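Local atomic coordinates of DNA repair protein RECN (PDB entry 4ABX), a protein that may take part in the recombinational repair of damaged DNA, as an ATP-binding, SMC-like protein. Residues 15-20 and 156-161; 25-30 and 135-140; 32-37 and 143-148; 61-66 and 109-114. One frame throughout, in Å; residues are numbered along the deposited sequence.

Contact 1. Residues 15-20 and 156-161; sequences DLLAFQ and AEELAG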
loop_
_atom_site.group_PDB
_atom_site.type_symbol
_atom_site.label_atom_id
_atom_site.label_comp_id
_atom_site.label_asym_id
_atom_site.label_seq_id
_atom_site.Cartn_x
_atom_site.Cartn_y
_atom_site.Cartn_z
ATOM N N ASP A 15 55.524 -36.530 10.040
ATOM C CA ASP A 15 54.743 -35.354 10.424
ATOM C C ASP A 15 53.461 -35.247 9.605
ATOM O O ASP A 15 52.399 -34.918 10.130
ATOM C CB ASP A 15 55.557 -34.068 10.240
ATOM C CG ASP A 15 56.598 -33.866 11.327
ATOM O OD1 ASP A 15 56.465 -34.474 12.406
ATOM O OD2 ASP A 15 57.544 -33.081 11.102
ATOM N N LEU A 16 53.578 -35.501 8.306
ATOM C CA LEU A 16 52.430 -35.477 7.404
ATOM C C LEU A 16 51.332 -36.428 7.876
ATOM O O LEU A 16 50.174 -36.039 8.036
ATOM C CB LEU A 16 52.880 -35.867 5.992
ATOM C CG LEU A 16 51.808 -36.094 4.923
ATOM C CD1 LEU A 16 50.927 -34.864 4.771
ATOM C CD2 LEU A 16 52.460 -36.448 3.599
ATOM N N LEU A 17 51.703 -37.682 8.099
ATOM C CA LEU A 17 50.731 -38.707 8.450
ATOM C C LEU A 17 50.130 -38.455 9.831
ATOM O O LEU A 17 48.921 -38.596 10.028
ATOM C CB LEU A 17 51.379 -40.091 8.388
ATOM C CG LEU A 17 51.919 -40.510 7.018
ATOM C CD1 LEU A 17 52.879 -41.698 7.153
ATOM C CD2 LEU A 17 50.775 -40.833 6.061
ATOM N N ALA A 18 50.977 -38.080 10.785
ATOM C CA ALA A 18 50.502 -37.788 12.131
ATOM C C ALA A 18 49.441 -36.689 12.094
ATOM O O ALA A 18 48.437 -36.764 12.799
ATOM C CB ALA A 18 51.656 -37.388 13.038
ATOM N N PHE A 19 49.672 -35.678 11.262
ATOM C CA PHE A 19 48.752 -34.551 11.128
ATOM C C PHE A 19 47.426 -34.984 10.507
ATOM O O PHE A 19 46.352 -34.553 10.929
ATOM C CB PHE A 19 49.390 -33.442 10.275
ATOM C CG PHE A 19 48.426 -32.367 9.856
ATOM C CD1 PHE A 19 47.612 -32.543 8.746
ATOM C CD2 PHE A 19 48.326 -31.186 10.576
ATOM C CE1 PHE A 19 46.718 -31.559 8.360
ATOM C CE2 PHE A 19 47.436 -30.196 10.193
ATOM C CZ PHE A 19 46.631 -30.383 9.086
ATOM N N GLN A 20 47.507 -35.840 9.498
ATOM C CA GLN A 20 46.310 -36.336 8.839
ATOM C C GLN A 20 45.471 -37.217 9.767
ATOM O O GLN A 20 44.246 -37.094 9.814
ATOM C CB GLN A 20 46.682 -37.066 7.550
ATOM C CG GLN A 20 47.093 -36.115 6.436
ATOM C CD GLN A 20 47.722 -36.818 5.244
ATOM O OE1 GLN A 20 48.095 -37.988 5.321
ATOM N NE2 GLN A 20 47.838 -36.100 4.130
ATOM N N ALA A 156 47.525 -44.354 9.649
ATOM C CA ALA A 156 48.002 -44.746 10.971
ATOM C C ALA A 156 48.959 -45.930 10.886
ATOM O O ALA A 156 49.973 -45.974 11.586
ATOM C CB ALA A 156 46.826 -45.072 11.896
ATOM N N GLU A 157 48.623 -46.896 10.035
ATOM C CA GLU A 157 49.475 -48.056 9.834
ATOM C C GLU A 157 50.806 -47.651 9.205
ATOM O O GLU A 157 51.877 -48.046 9.672
ATOM C CB GLU A 157 48.774 -49.105 8.966
ATOM C CG GLU A 157 49.665 -50.285 8.617
ATOM C CD GLU A 157 48.900 -51.445 8.020
ATOM O OE1 GLU A 157 47.906 -51.203 7.303
ATOM O OE2 GLU A 157 49.292 -52.604 8.275
ATOM N N GLU A 158 50.742 -46.853 8.146
ATOM C CA GLU A 158 51.961 -46.404 7.490
ATOM C C GLU A 158 52.853 -45.651 8.482
ATOM O O GLU A 158 54.064 -45.857 8.534
ATOM C CB GLU A 158 51.625 -45.534 6.280
ATOM C CG GLU A 158 52.838 -45.158 5.446
ATOM C CD GLU A 158 52.517 -44.141 4.371
ATOM O OE1 GLU A 158 51.319 -43.910 4.104
ATOM O OE2 GLU A 158 53.466 -43.574 3.791
ATOM N N LEU A 159 52.234 -44.798 9.290
ATOM C CA LEU A 159 52.941 -44.036 10.312
ATOM C C LEU A 159 53.682 -44.937 11.308
ATOM O O LEU A 159 54.815 -44.650 11.693
ATOM C CB LEU A 159 51.954 -43.121 11.051
ATOM C CG LEU A 159 52.456 -42.379 12.290
ATOM C CD1 LEU A 159 53.626 -41.469 11.937
ATOM C CD2 LEU A 159 51.322 -41.586 12.914
ATOM N N ALA A 160 53.045 -46.024 11.729
ATOM C CA ALA A 160 53.672 -46.936 12.677
ATOM C C ALA A 160 54.924 -47.584 12.091
ATOM O O ALA A 160 55.925 -47.768 12.789
ATOM C CB ALA A 160 52.683 -48.000 13.136
ATOM N N GLY A 161 54.866 -47.937 10.810
ATOM C CA GLY A 161 55.996 -48.565 10.147
ATOM C C GLY A 161 57.183 -47.625 10.057
ATOM O O GLY A 161 58.334 -48.038 10.212
#

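Contact 2. Residues 25-30 and 135-140; sequences SEVSPD and SKLKNK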
loop_
_atom_site.group_PDB
_atom_site.type_symbol
_atom_site.label_atom_id
_atom_site.label_comp_id
_atom_site.label_asym_id
_atom_site.label_seq_id
_atom_site.Cartn_x
_atom_site.Cartn_y
_atom_site.Cartn_z
ATOM N N SER A 25 40.760 -37.869 13.363
ATOM C CA SER A 25 40.350 -38.401 14.655
ATOM C C SER A 25 39.627 -37.351 15.488
ATOM O O SER A 25 38.715 -37.673 16.252
ATOM C CB SER A 25 41.561 -38.950 15.418
ATOM O OG SER A 25 42.237 -39.912 14.628
ATOM N N GLU A 26 40.034 -36.097 15.344
ATOM C CA GLU A 26 39.400 -35.011 16.090
ATOM C C GLU A 26 37.948 -34.795 15.678
ATOM O O GLU A 26 37.123 -34.374 16.488
ATOM C CB GLU A 26 40.195 -33.710 15.949
ATOM C CG GLU A 26 41.509 -33.727 16.717
ATOM C CD GLU A 26 42.331 -32.474 16.505
ATOM O OE1 GLU A 26 41.992 -31.686 15.597
ATOM O OE2 GLU A 26 43.318 -32.278 17.246
ATOM N N VAL A 27 37.640 -35.090 14.419
ATOM C CA VAL A 27 36.281 -34.934 13.903
ATOM C C VAL A 27 35.479 -36.211 14.132
ATOM O O VAL A 27 34.260 -36.173 14.348
ATOM C CB VAL A 27 36.293 -34.580 12.404
ATOM C CG1 VAL A 27 34.876 -34.546 11.846
ATOM C CG2 VAL A 27 36.993 -33.249 12.188
ATOM N N SER A 28 36.179 -37.342 14.084
ATOM C CA SER A 28 35.585 -38.649 14.341
ATOM C C SER A 28 34.374 -38.942 13.450
ATOM O O SER A 28 33.260 -39.132 13.947
ATOM C CB SER A 28 35.220 -38.782 15.822
ATOM O OG SER A 28 34.735 -40.080 16.096
ATOM N N PRO A 29 34.595 -38.995 12.128
ATOM C CA PRO A 29 33.515 -39.255 11.171
ATOM C C PRO A 29 32.885 -40.633 11.362
ATOM O O PRO A 29 33.589 -41.635 11.482
ATOM C CB PRO A 29 34.221 -39.174 9.812
ATOM C CG PRO A 29 35.668 -39.425 10.115
ATOM C CD PRO A 29 35.891 -38.796 11.455
ATOM N N ASP A 30 31.559 -40.671 11.383
ATOM C CA ASP A 30 30.826 -41.918 11.565
ATOM C C ASP A 30 29.992 -42.203 10.325
ATOM O O ASP A 30 28.878 -41.690 10.186
ATOM C CB ASP A 30 29.938 -41.821 12.807
ATOM C CG ASP A 30 29.031 -43.029 12.984
ATOM O OD1 ASP A 30 29.359 -44.122 12.478
ATOM O OD2 ASP A 30 27.981 -42.876 13.641
ATOM N N SER A 135 32.225 -32.399 5.393
ATOM C CA SER A 135 32.538 -32.011 4.011
ATOM C C SER A 135 34.013 -31.671 3.817
ATOM O O SER A 135 34.626 -32.059 2.820
ATOM C CB SER A 135 31.693 -30.807 3.571
ATOM O OG SER A 135 30.337 -31.168 3.403
ATOM N N LYS A 136 34.577 -30.930 4.762
ATOM C CA LYS A 136 35.994 -30.592 4.701
ATOM C C LYS A 136 36.864 -31.853 4.672
ATOM O O LYS A 136 37.855 -31.910 3.938
ATOM C CB LYS A 136 36.384 -29.684 5.867
ATOM C CG LYS A 136 35.663 -28.339 5.857
ATOM C CD LYS A 136 36.116 -27.450 7.007
ATOM C CE LYS A 136 35.424 -26.090 6.965
ATOM N NZ LYS A 136 35.866 -25.204 8.080
ATOM N N LEU A 137 36.482 -32.865 5.454
ATOM C CA LEU A 137 37.208 -34.140 5.477
ATOM C C LEU A 137 37.088 -34.901 4.162
ATOM O O LEU A 137 38.068 -35.469 3.669
ATOM C CB LEU A 137 36.715 -35.033 6.620
ATOM C CG LEU A 137 37.176 -34.673 8.031
ATOM C CD1 LEU A 137 36.826 -35.797 8.995
ATOM C CD2 LEU A 137 38.673 -34.413 8.039
ATOM N N LYS A 138 35.878 -34.928 3.605
ATOM C CA LYS A 138 35.632 -35.607 2.337
ATOM C C LYS A 138 36.378 -34.929 1.181
ATOM O O LYS A 138 36.796 -35.589 0.231
ATOM C CB LYS A 138 34.124 -35.698 2.051
ATOM C CG LYS A 138 33.342 -36.480 3.120
ATOM C CD LYS A 138 31.929 -36.846 2.676
ATOM C CE LYS A 138 31.020 -35.635 2.607
ATOM N NZ LYS A 138 29.645 -36.016 2.156
ATOM N N ASN A 139 36.558 -33.615 1.277
ATOM C CA ASN A 139 37.300 -32.859 0.266
ATOM C C ASN A 139 38.803 -33.172 0.237
ATOM O O ASN A 139 39.478 -32.933 -0.770
ATOM C CB ASN A 139 37.087 -31.352 0.447
ATOM C CG ASN A 139 35.706 -30.893 -0.016
ATOM O OD1 ASN A 139 35.045 -31.568 -0.808
ATOM N ND2 ASN A 139 35.267 -29.738 0.477
ATOM N N LYS A 140 39.323 -33.698 1.342
ATOM C CA LYS A 140 40.736 -34.067 1.423
ATOM C C LYS A 140 40.954 -35.577 1.317
ATOM O O LYS A 140 41.892 -36.031 0.666
ATOM C CB LYS A 140 41.349 -33.565 2.737
ATOM C CG LYS A 140 41.203 -32.069 2.986
ATOM C CD LYS A 140 41.788 -31.686 4.347
ATOM C CE LYS A 140 41.576 -30.209 4.651
ATOM N NZ LYS A 140 42.079 -29.846 6.001
#

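Contact 3. Residues 32-37 and 143-148; sequences GEEEGL and PTLEDV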
loop_
_atom_site.group_PDB
_atom_site.type_symbol
_atom_site.label_atom_id
_atom_site.label_comp_id
_atom_site.label_asym_id
_atom_site.label_seq_id
_atom_site.Cartn_x
_atom_site.Cartn_y
_atom_site.Cartn_z
ATOM N N GLY A 32 27.511 -42.898 7.590
ATOM C CA GLY A 32 26.076 -43.049 7.762
ATOM C C GLY A 32 25.398 -41.886 8.471
ATOM O O GLY A 32 24.208 -41.642 8.263
ATOM N N GLU A 33 26.147 -41.158 9.298
ATOM C CA GLU A 33 25.566 -40.079 10.101
ATOM C C GLU A 33 24.976 -38.947 9.257
ATOM O O GLU A 33 24.154 -38.169 9.745
ATOM C CB GLU A 33 26.593 -39.514 11.090
ATOM C CG GLU A 33 27.692 -38.646 10.447
ATOM C CD GLU A 33 28.641 -38.042 11.479
ATOM O OE1 GLU A 33 28.196 -37.187 12.272
ATOM O OE2 GLU A 33 29.831 -38.426 11.502
ATOM N N GLU A 34 25.392 -38.849 7.997
ATOM C CA GLU A 34 24.947 -37.747 7.144
ATOM C C GLU A 34 23.475 -37.839 6.765
ATOM O O GLU A 34 22.854 -36.819 6.438
ATOM C CB GLU A 34 25.814 -37.635 5.887
ATOM C CG GLU A 34 27.217 -37.119 6.156
ATOM C CD GLU A 34 28.136 -37.254 4.956
ATOM O OE1 GLU A 34 28.215 -38.361 4.378
ATOM O OE2 GLU A 34 28.781 -36.249 4.592
ATOM N N GLU A 35 22.920 -39.052 6.805
ATOM C CA GLU A 35 21.504 -39.246 6.501
ATOM C C GLU A 35 20.618 -38.490 7.486
ATOM O O GLU A 35 19.724 -37.740 7.086
ATOM C CB GLU A 35 21.116 -40.729 6.509
ATOM C CG GLU A 35 19.634 -40.938 6.208
ATOM C CD GLU A 35 19.156 -42.353 6.485
ATOM O OE1 GLU A 35 19.936 -43.154 7.044
ATOM O OE2 GLU A 35 17.992 -42.659 6.144
ATOM N N GLY A 36 20.864 -38.707 8.775
ATOM C CA GLY A 36 20.138 -38.009 9.820
ATOM C C GLY A 36 20.371 -36.508 9.780
ATOM O O GLY A 36 19.432 -35.723 9.923
ATOM N N LEU A 37 21.628 -36.105 9.595
ATOM C CA LEU A 37 21.963 -34.685 9.505
ATOM C C LEU A 37 21.188 -33.986 8.384
ATOM O O LEU A 37 20.599 -32.921 8.598
ATOM C CB LEU A 37 23.469 -34.493 9.306
ATOM C CG LEU A 37 24.381 -34.821 10.494
ATOM C CD1 LEU A 37 25.845 -34.746 10.073
ATOM C CD2 LEU A 37 24.110 -33.888 11.667
ATOM N N PRO A 143 36.053 -39.790 -1.481
ATOM C CA PRO A 143 34.786 -39.039 -1.561
ATOM C C PRO A 143 33.786 -39.242 -0.416
ATOM O O PRO A 143 33.107 -38.288 -0.041
ATOM C CB PRO A 143 34.148 -39.540 -2.870
ATOM C CG PRO A 143 35.185 -40.407 -3.545
ATOM C CD PRO A 143 36.105 -40.878 -2.474
ATOM N N THR A 144 33.668 -40.456 0.110
ATOM C CA THR A 144 32.670 -40.738 1.142
ATOM C C THR A 144 33.323 -40.822 2.516
ATOM O O THR A 144 34.545 -40.915 2.614
ATOM C CB THR A 144 31.934 -42.062 0.866
ATOM O OG1 THR A 144 32.853 -43.152 1.010
ATOM C CG2 THR A 144 31.352 -42.072 -0.546
ATOM N N LEU A 145 32.512 -40.795 3.571
ATOM C CA LEU A 145 33.036 -40.919 4.928
ATOM C C LEU A 145 33.719 -42.268 5.117
ATOM O O LEU A 145 34.687 -42.378 5.868
ATOM C CB LEU A 145 31.938 -40.734 5.978
ATOM C CG LEU A 145 31.334 -39.325 6.063
ATOM C CD1 LEU A 145 30.294 -39.256 7.174
ATOM C CD2 LEU A 145 32.437 -38.275 6.272
ATOM N N GLU A 146 33.211 -43.291 4.437
ATOM C CA GLU A 146 33.874 -44.590 4.431
ATOM C C GLU A 146 35.314 -44.441 3.940
ATOM O O GLU A 146 36.246 -44.955 4.563
ATOM C CB GLU A 146 33.123 -45.599 3.551
ATOM C CG GLU A 146 31.819 -46.138 4.141
ATOM C CD GLU A 146 30.593 -45.296 3.784
ATOM O OE1 GLU A 146 30.741 -44.093 3.461
ATOM O OE2 GLU A 146 29.469 -45.845 3.831
ATOM N N ASP A 147 35.492 -43.743 2.818
ATOM C CA ASP A 147 36.826 -43.509 2.266
ATOM C C ASP A 147 37.701 -42.754 3.258
ATOM O O ASP A 147 38.887 -43.052 3.403
ATOM C CB ASP A 147 36.753 -42.730 0.946
ATOM C CG ASP A 147 36.127 -43.535 -0.179
ATOM O OD1 ASP A 147 36.642 -44.630 -0.502
ATOM O OD2 ASP A 147 35.108 -43.072 -0.737
ATOM N N VAL A 148 37.113 -41.766 3.930
ATOM C CA VAL A 148 37.846 -40.959 4.901
ATOM C C VAL A 148 38.359 -41.814 6.059
ATOM O O VAL A 148 39.505 -41.670 6.501
ATOM C CB VAL A 148 36.968 -39.830 5.481
ATOM C CG1 VAL A 148 37.764 -38.996 6.474
ATOM C CG2 VAL A 148 36.409 -38.950 4.365
HETATM O O HOH W 1 29.646 -40.084 2.928
#

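Contact 4. Residues 61-66 and 109-114; sequences LSDGDL and ELRDVA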
loop_
_atom_site.group_PDB
_atom_site.type_symbol
_atom_site.label_atom_id
_atom_site.label_comp_id
_atom_site.label_asym_id
_atom_site.label_seq_id
_atom_site.Cartn_x
_atom_site.Cartn_y
_atom_site.Cartn_z
ATOM N N LEU A 61 2.087 -6.206 5.214
ATOM C CA LEU A 61 0.652 -6.016 5.361
ATOM C C LEU A 61 0.321 -4.999 6.447
ATOM O O LEU A 61 -0.718 -4.345 6.386
ATOM C CB LEU A 61 -0.055 -7.341 5.671
ATOM C CG LEU A 61 -0.137 -8.406 4.576
ATOM C CD1 LEU A 61 -0.989 -9.568 5.056
ATOM C CD2 LEU A 61 -0.699 -7.823 3.273
ATOM N N SER A 62 1.206 -4.854 7.430
ATOM C CA SER A 62 0.818 -4.192 8.670
ATOM C C SER A 62 1.902 -3.370 9.379
ATOM O O SER A 62 1.686 -2.203 9.691
ATOM C CB SER A 62 0.241 -5.233 9.639
ATOM O OG SER A 62 -0.313 -4.616 10.788
ATOM N N ASP A 63 3.057 -3.979 9.641
ATOM C CA ASP A 63 4.045 -3.385 10.543
ATOM C C ASP A 63 5.074 -2.450 9.903
ATOM O O ASP A 63 5.617 -1.577 10.578
ATOM C CB ASP A 63 4.771 -4.479 11.334
ATOM C CG ASP A 63 3.901 -5.096 12.409
ATOM O OD1 ASP A 63 2.668 -4.879 12.379
ATOM O OD2 ASP A 63 4.451 -5.803 13.281
ATOM N N GLY A 64 5.360 -2.640 8.620
ATOM C CA GLY A 64 6.321 -1.791 7.937
ATOM C C GLY A 64 5.896 -0.333 7.975
ATOM O O GLY A 64 4.711 -0.029 8.130
ATOM N N ASP A 65 6.859 0.574 7.847
ATOM C CA ASP A 65 6.542 1.999 7.796
ATOM C C ASP A 65 5.554 2.243 6.664
ATOM O O ASP A 65 4.592 3.007 6.806
ATOM C CB ASP A 65 7.811 2.828 7.604
ATOM C CG ASP A 65 8.711 2.800 8.824
ATOM O OD1 ASP A 65 8.219 3.115 9.930
ATOM O OD2 ASP A 65 9.903 2.452 8.681
ATOM N N LEU A 66 5.796 1.574 5.541
ATOM C CA LEU A 66 4.835 1.515 4.451
ATOM C C LEU A 66 4.191 0.130 4.449
ATOM O O LEU A 66 4.877 -0.883 4.282
ATOM C CB LEU A 66 5.520 1.774 3.110
ATOM C CG LEU A 66 4.573 1.893 1.912
ATOM C CD1 LEU A 66 3.756 3.174 2.000
ATOM C CD2 LEU A 66 5.340 1.840 0.601
ATOM N N GLU A 109 -2.967 -13.594 11.977
ATOM C CA GLU A 109 -2.703 -15.030 11.946
ATOM C C GLU A 109 -1.248 -15.315 11.586
ATOM O O GLU A 109 -0.620 -16.234 12.133
ATOM C CB GLU A 109 -3.631 -15.734 10.962
ATOM C CG GLU A 109 -4.480 -16.823 11.600
ATOM C CD GLU A 109 -5.829 -16.310 12.049
ATOM O OE1 GLU A 109 -6.638 -15.942 11.173
ATOM O OE2 GLU A 109 -6.079 -16.267 13.271
ATOM N N LEU A 110 -0.717 -14.527 10.659
ATOM C CA LEU A 110 0.686 -14.635 10.284
ATOM C C LEU A 110 1.590 -14.374 11.483
ATOM O O LEU A 110 2.575 -15.082 11.693
ATOM C CB LEU A 110 1.013 -13.664 9.150
ATOM C CG LEU A 110 0.402 -14.018 7.792
ATOM C CD1 LEU A 110 0.666 -12.913 6.771
ATOM C CD2 LEU A 110 0.930 -15.364 7.292
ATOM N N ARG A 111 1.258 -13.350 12.260
ATOM C CA ARG A 111 2.036 -13.028 13.450
ATOM C C ARG A 111 2.025 -14.211 14.411
ATOM O O ARG A 111 3.027 -14.503 15.058
ATOM C CB ARG A 111 1.482 -11.777 14.134
ATOM C CG ARG A 111 2.461 -11.105 15.081
ATOM C CD ARG A 111 1.798 -9.971 15.846
ATOM N NE ARG A 111 1.042 -9.070 14.977
ATOM C CZ ARG A 111 1.571 -8.040 14.323
ATOM N NH1 ARG A 111 2.866 -7.778 14.432
ATOM N NH2 ARG A 111 0.806 -7.272 13.558
ATOM N N ASP A 112 0.883 -14.891 14.499
ATOM C CA ASP A 112 0.764 -16.095 15.316
ATOM C C ASP A 112 1.664 -17.215 14.800
ATOM O O ASP A 112 2.268 -17.940 15.588
ATOM C CB ASP A 112 -0.688 -16.578 15.382
ATOM C CG ASP A 112 -1.551 -15.716 16.285
ATOM O OD1 ASP A 112 -0.989 -14.931 17.078
ATOM O OD2 ASP A 112 -2.794 -15.829 16.208
ATOM N N VAL A 113 1.747 -17.362 13.479
ATOM C CA VAL A 113 2.618 -18.380 12.894
ATOM C C VAL A 113 4.059 -18.130 13.317
ATOM O O VAL A 113 4.749 -19.039 13.769
ATOM C CB VAL A 113 2.547 -18.400 11.352
ATOM C CG1 VAL A 113 3.655 -19.297 10.772
ATOM C CG2 VAL A 113 1.176 -18.854 10.876
ATOM N N ALA A 114 4.507 -16.886 13.169
ATOM C CA ALA A 114 5.873 -16.523 13.519
ATOM C C ALA A 114 6.122 -16.704 15.010
ATOM O O ALA A 114 7.117 -17.301 15.414
ATOM C CB ALA A 114 6.168 -15.089 13.099
#

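Contact 1. Residues 15-20 and 156-161
Glu158 lays its carboxylate against Leu17 across two roughly antiparallel helices, and the one side-chain oxygen closest to the leucine, Glu158 OE1, only packs on a methyl, 3.7 Å from Leu17 CD2. The two side chains cross at about a right angle. Glu158 is extended, CG anti to the backbone N (chi1 -173°), and its whole length from CB to the carboxylate runs past the Leu17 methyls; Leu17 CD1 comes to 3.7 Å from Glu158 CD and to 3.8 Å from the backbone N of Leu159. At the base of the same leucine, Leu17 CB meets Leu159 CB at 4.1 Å, at the level where the backbones come nearest. Leu159 then turns its CD2 onto the next residue, 4.0 Å from Ala18 CA. The axes of segments 15-20 and 156-161 approach to 9.2 Å, with an angle of 145° between their directions. Leu17 also touches Leu162, while Leu159 reaches Ile14 and Glu158 reaches Gln13, which carries the packing along helices 6-27 and 145-169 of the coiled-coil domain. Adhesion thus rests on van der Waals packing of Leu17, Leu159 and Ala18; an exposed glutamate lies against the buried Leu17 and probably limits its contact with water.

Contact 2. Residues 25-30 and 135-140
Leu137 puts a single methyl, CD1, into the angle between Val27 and Pro29, at the place in this coiled-coil domain where helix 6-27 ends against helix 121-141. Val27 and Leu137 reach toward each other tip to tip: Leu137 CD1 is 3.7 Å from Val27 CB and equally close to Val27 CG1, the branch anti to the backbone N (chi1 175°). Pro29 comes across Leu137 at about a right angle and offers the CG-CD edge of its ring, with Pro29 CG 4.0 Å from Leu137 CD1. Between the two, Ser28 leaves the helix with a positive phi of 55°, a turn that brings Pro29 back to the same methyl that Val27 touches. Arg130, two helical turns before Leu137, binds the carbonyl O of Val27 through NH1 and so ties the end of helix 6-27 to helix 121-141. Leu137 also touches Val148 and Glu23, and Pro29 touches Ile24 and Leu145. Lys140, the last residue of 135-140, makes a salt bridge with Glu23, adding a charged tie to helix 6-27 beside the apolar one. The last touch on the methyl is made by the other edge atom of the ring: Pro29 CD lies 4.0 Å from Leu137 CD1.

Contact 3. Residues 32-37 and 143-148
Two helix beginnings face each other here: Glu34 lies in the first turn of helix 33-63, which Gly32 leads into with a positive phi of 103°, and Leu145 directly follows Thr144, the N-cap of helix 145-169. Leu145 and Glu34 come together from opposite directions. The glutamate is extended beyond CG and lays its carboxylate end on the leucine, with Glu34 OE1 3.6 Å from Leu145 CD1 and 3.7 Å from Leu145 CG. Glu33 adds a lighter touch, its CG 4.2 Å from Leu145 CD1. Besides this packing, one water joins the segments: it donates to Glu34 OE1 at 2.7 Å and accepts from Leu145 N at 3.0 Å, so a first-turn amide of helix 145-169 is linked to a carboxylate of the other helix. The water on Glu34 OE1 and a salt bridge from Lys138 to OE2 together probably fix the carboxylate beside Leu145. At the start of helix 145-169, Thr144 and Asp147 form a capping box. Asp147 N donates to Thr144 OG1, while Asp147 OD2 accepts twice: from Thr144 N at 3.1 Å through its anti lone pair, and from Thr144 OG1 at 2.9 Å, which approaches from above the carboxylate plane, 62° out of it. These bonds probably steady the helix start that carries Leu145. Glu34, linked through the water to Leu145 N, probably also gains from the helix dipole. Around the contact, Glu33 OE2 accepts from Asp30 N and Glu33 OE1 forms a salt bridge with Arg130 NE of helix 121-141, Leu37 packs on Leu131 and Leu134 of that helix, and Leu145 rests on Pro29 of the loop after helix 6-27.

Contact 4. Residues 61-66 and 109-114
Arg111 leaves helix 87-115 toward the end of helix 33-63 and meets Asp63 head-on. From CB its chain runs to CG, anti to the backbone N (chi1 -161°), continues to CD, and bends at chi3 (-48°) before NE; the contacts with 61-66 begin at the guanidinium. Arg111 CZ lies 3.8 Å from Asp63 OD2. NH1 of Arg111 donates to Asp63 OD2 at 2.8 Å, and NH2 of Arg111 to Asp63 OD1 at a longer 3.3 Å, an end-on grip with one nitrogen for each oxygen. Both acceptors lie almost in the guanidinium plane and are met on their syn sides, yet the two flat groups are turned 25° from coplanar. Ser62 OG stands at the same edge, 4.0 Å from Arg111 NH2, and gives a weak bond to Asp63 OD1. Two residues before Asp63 and one before Arg111 the contact is apolar, with Leu61 CD1 4.1 Å from Leu110 CD1 where the leucines cross at about a right angle. Val58 touches Asp63, Leu110 and Arg111 alike; Leu61 packs on Ala75 and Leu110 on Leu92, both of the second subunit. A two-pronged salt bridge thus stands beside a leucine pair shared with the subunit interface, and its two bonds probably restrict rotation of both charged groups.

In the fold
Contacts 1, 2 and 3 gather on one side of the centre of the elongated, all-helical chain, and contact 4 lies on the other. Contact 1 joins helix 6-27 to helix 145-169, and the other three are nested within the loop it closes. Contacts 2 and 3 touch each other, their centres 9 Å apart, and their segments alternate along the chain. Helix 33-63 then runs from contact 3 to contact 4, whose centres are about 41 Å apart; the centres of contacts 1 and 4 are about 59 Å apart. Helices from the early and late parts of the chain thus pack together along the elongated coiled-coil domain of RecN, with the second subunit touching contact 4 alone.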